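Long-range contact in nitrilotriacetate monooxygenase component B (Bacillus cereus ATCC 14579, PDB 3BPK), which probably binds FMN and acts as the flavin-dependent oxidoreductase component of a monooxygenase system: residues 31-36 / 82-87. Residues are numbered along the deposited sequence; the frame is centred on the assembly and turned at random.
Sequences AFVTSV and GEFVVH
With chi1 at -55°, the imidazole of H87 swings beside its own backbone N and back over the neighbouring strand, where ND1 donates to F32 O at 2.8 Å. That carbonyl is gripped twice by one residue: H87 N also bonds to it, and the two donors come from opposite faces of the carbonyl plane. ND1 sits well above that plane, while F32 O lies in the plane of the imidazole, at its edge. T34 turns OG1 in between its backbone N and carbonyl carbon (chi1 55°), which sets the hydroxyl at the same ring's edge, 3.4 Å from H87 CE1 and 3.3 Å from V85 CB; its hydrogen bond goes on to P127 O. H87 NE2 is hydrogen-bonded to V129 N, so bonds at both nitrogens fix the ring's rotation. F32 pairs with H87, and T34 with V85, as hydrogen-bonded pairs of an antiparallel ladder within the curled sheet of the flavin reductase-like domain, with V33 and V86 as the non-hydrogen-bonded pair between them; strand 42-54 flanks 31-36 on its other edge, and strand 134-146 flanks 83-87. The V33 and V86 side chains emerge on the other face, where V33 CG1 slants across F84 at 4.0 Å from CD1, and A31 CB meets V86 CG1. Helix 73-81 packs on V33 and F84 there. Beyond S35 the strands part, and a water bridges V36 N to E83 O.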
loop_
_atom_site.group_PDB
_atom_site.type_symbol
_atom_site.label_atom_id
_atom_site.label_comp_id
_atom_site.label_asym_id
_atom_site.label_seq_id
_atom_site.Cartn_x
_atom_site.Cartn_y
_atom_site.Cartn_z
ATOM N N ALA B 31 -8.867 -1.660 1.075
ATOM C CA ALA B 31 -9.251 -2.992 1.561
ATOM C C ALA B 31 -10.542 -2.866 2.360
ATOM O O ALA B 31 -10.601 -2.096 3.329
ATOM C CB ALA B 31 -8.152 -3.591 2.449
ATOM N N PHE B 32 -11.571 -3.646 1.999
ATOM C CA PHE B 32 -12.765 -3.689 2.840
ATOM C C PHE B 32 -12.620 -4.969 3.649
ATOM O O PHE B 32 -12.606 -6.074 3.068
ATOM C CB PHE B 32 -14.037 -3.705 2.013
ATOM C CG PHE B 32 -15.249 -3.786 2.845
ATOM C CD1 PHE B 32 -15.546 -2.760 3.741
ATOM C CD2 PHE B 32 -16.124 -4.891 2.736
ATOM C CE1 PHE B 32 -16.676 -2.838 4.552
ATOM C CE2 PHE B 32 -17.244 -4.967 3.542
ATOM C CZ PHE B 32 -17.536 -3.938 4.435
ATOM N N VAL B 33 -12.446 -4.816 4.961
ATOM C CA VAL B 33 -12.004 -5.956 5.795
ATOM C C VAL B 33 -13.090 -6.368 6.775
ATOM O O VAL B 33 -13.586 -5.519 7.547
ATOM C CB VAL B 33 -10.754 -5.577 6.621
ATOM C CG1 VAL B 33 -10.288 -6.763 7.505
ATOM C CG2 VAL B 33 -9.588 -5.181 5.692
ATOM N N THR B 34 -13.446 -7.665 6.754
ATOM C CA THR B 34 -14.404 -8.201 7.742
ATOM C C THR B 34 -13.656 -9.056 8.756
ATOM O O THR B 34 -12.629 -9.697 8.454
ATOM C CB THR B 34 -15.559 -9.028 7.120
ATOM O OG1 THR B 34 -15.030 -10.080 6.299
ATOM C CG2 THR B 34 -16.447 -8.121 6.299
ATOM N N SER B 35 -14.191 -9.058 9.973
ATOM C CA SER B 35 -13.565 -9.734 11.095
ATOM C C SER B 35 -14.693 -9.991 12.095
ATOM O O SER B 35 -15.775 -9.380 11.996
ATOM C CB SER B 35 -12.457 -8.837 11.715
ATOM O OG SER B 35 -12.994 -7.628 12.257
ATOM N N VAL B 36 -14.453 -10.893 13.047
ATOM C CA VAL B 36 -15.535 -11.305 13.973
ATOM C C VAL B 36 -15.088 -11.104 15.416
ATOM O O VAL B 36 -13.937 -11.424 15.752
ATOM C CB VAL B 36 -15.945 -12.787 13.714
ATOM C CG1 VAL B 36 -17.003 -13.236 14.738
ATOM C CG2 VAL B 36 -16.535 -12.924 12.287
ATOM N N GLY B 82 -7.258 -14.996 14.512
ATOM C CA GLY B 82 -6.182 -15.308 13.573
ATOM C C GLY B 82 -6.636 -15.334 12.114
ATOM O O GLY B 82 -5.967 -15.930 11.251
ATOM N N GLU B 83 -7.761 -14.678 11.830
ATOM C CA GLU B 83 -8.454 -14.803 10.520
ATOM C C GLU B 83 -9.170 -13.505 10.220
ATOM O O GLU B 83 -9.647 -12.824 11.138
ATOM C CB GLU B 83 -9.547 -15.913 10.599
ATOM C CG GLU B 83 -8.980 -17.310 10.865
ATOM C CD GLU B 83 -10.074 -18.343 11.045
ATOM O OE1 GLU B 83 -11.232 -17.931 11.236
ATOM O OE2 GLU B 83 -9.742 -19.546 10.991
ATOM N N PHE B 84 -9.280 -13.186 8.930
ATOM C CA PHE B 84 -10.070 -12.033 8.485
ATOM C C PHE B 84 -10.240 -12.138 6.988
ATOM O O PHE B 84 -9.509 -12.898 6.334
ATOM C CB PHE B 84 -9.416 -10.681 8.900
ATOM C CG PHE B 84 -7.972 -10.500 8.442
ATOM C CD1 PHE B 84 -7.679 -9.739 7.288
ATOM C CD2 PHE B 84 -6.901 -11.061 9.168
ATOM C CE1 PHE B 84 -6.343 -9.545 6.878
ATOM C CE2 PHE B 84 -5.573 -10.847 8.758
ATOM C CZ PHE B 84 -5.300 -10.105 7.629
ATOM N N VAL B 85 -11.222 -11.422 6.435
ATOM C CA VAL B 85 -11.382 -11.454 4.969
ATOM C C VAL B 85 -11.081 -10.067 4.397
ATOM O O VAL B 85 -11.601 -9.051 4.909
ATOM C CB VAL B 85 -12.828 -11.883 4.565
ATOM C CG1 VAL B 85 -12.996 -11.953 3.018
ATOM C CG2 VAL B 85 -13.189 -13.277 5.154
ATOM N N VAL B 86 -10.309 -10.037 3.307
ATOM C CA VAL B 86 -9.988 -8.780 2.631
ATOM C C VAL B 86 -10.729 -8.756 1.301
ATOM O O VAL B 86 -10.533 -9.665 0.470
ATOM C CB VAL B 86 -8.472 -8.638 2.391
ATOM C CG1 VAL B 86 -8.212 -7.348 1.568
ATOM C CG2 VAL B 86 -7.737 -8.598 3.731
ATOM N N HIS B 87 -11.562 -7.737 1.097
ATOM C CA HIS B 87 -12.316 -7.610 -0.137
ATOM C C HIS B 87 -11.749 -6.452 -0.940
ATOM O O HIS B 87 -11.381 -5.402 -0.374
ATOM C CB HIS B 87 -13.796 -7.282 0.146
ATOM C CG HIS B 87 -14.464 -8.260 1.061
ATOM N ND1 HIS B 87 -14.274 -8.235 2.429
ATOM C CD2 HIS B 87 -15.360 -9.262 0.818
ATOM C CE1 HIS B 87 -15.009 -9.194 2.991
ATOM N NE2 HIS B 87 -15.659 -9.845 2.033
HETATM O O HOH W 1 -11.661 -11.926 12.931
#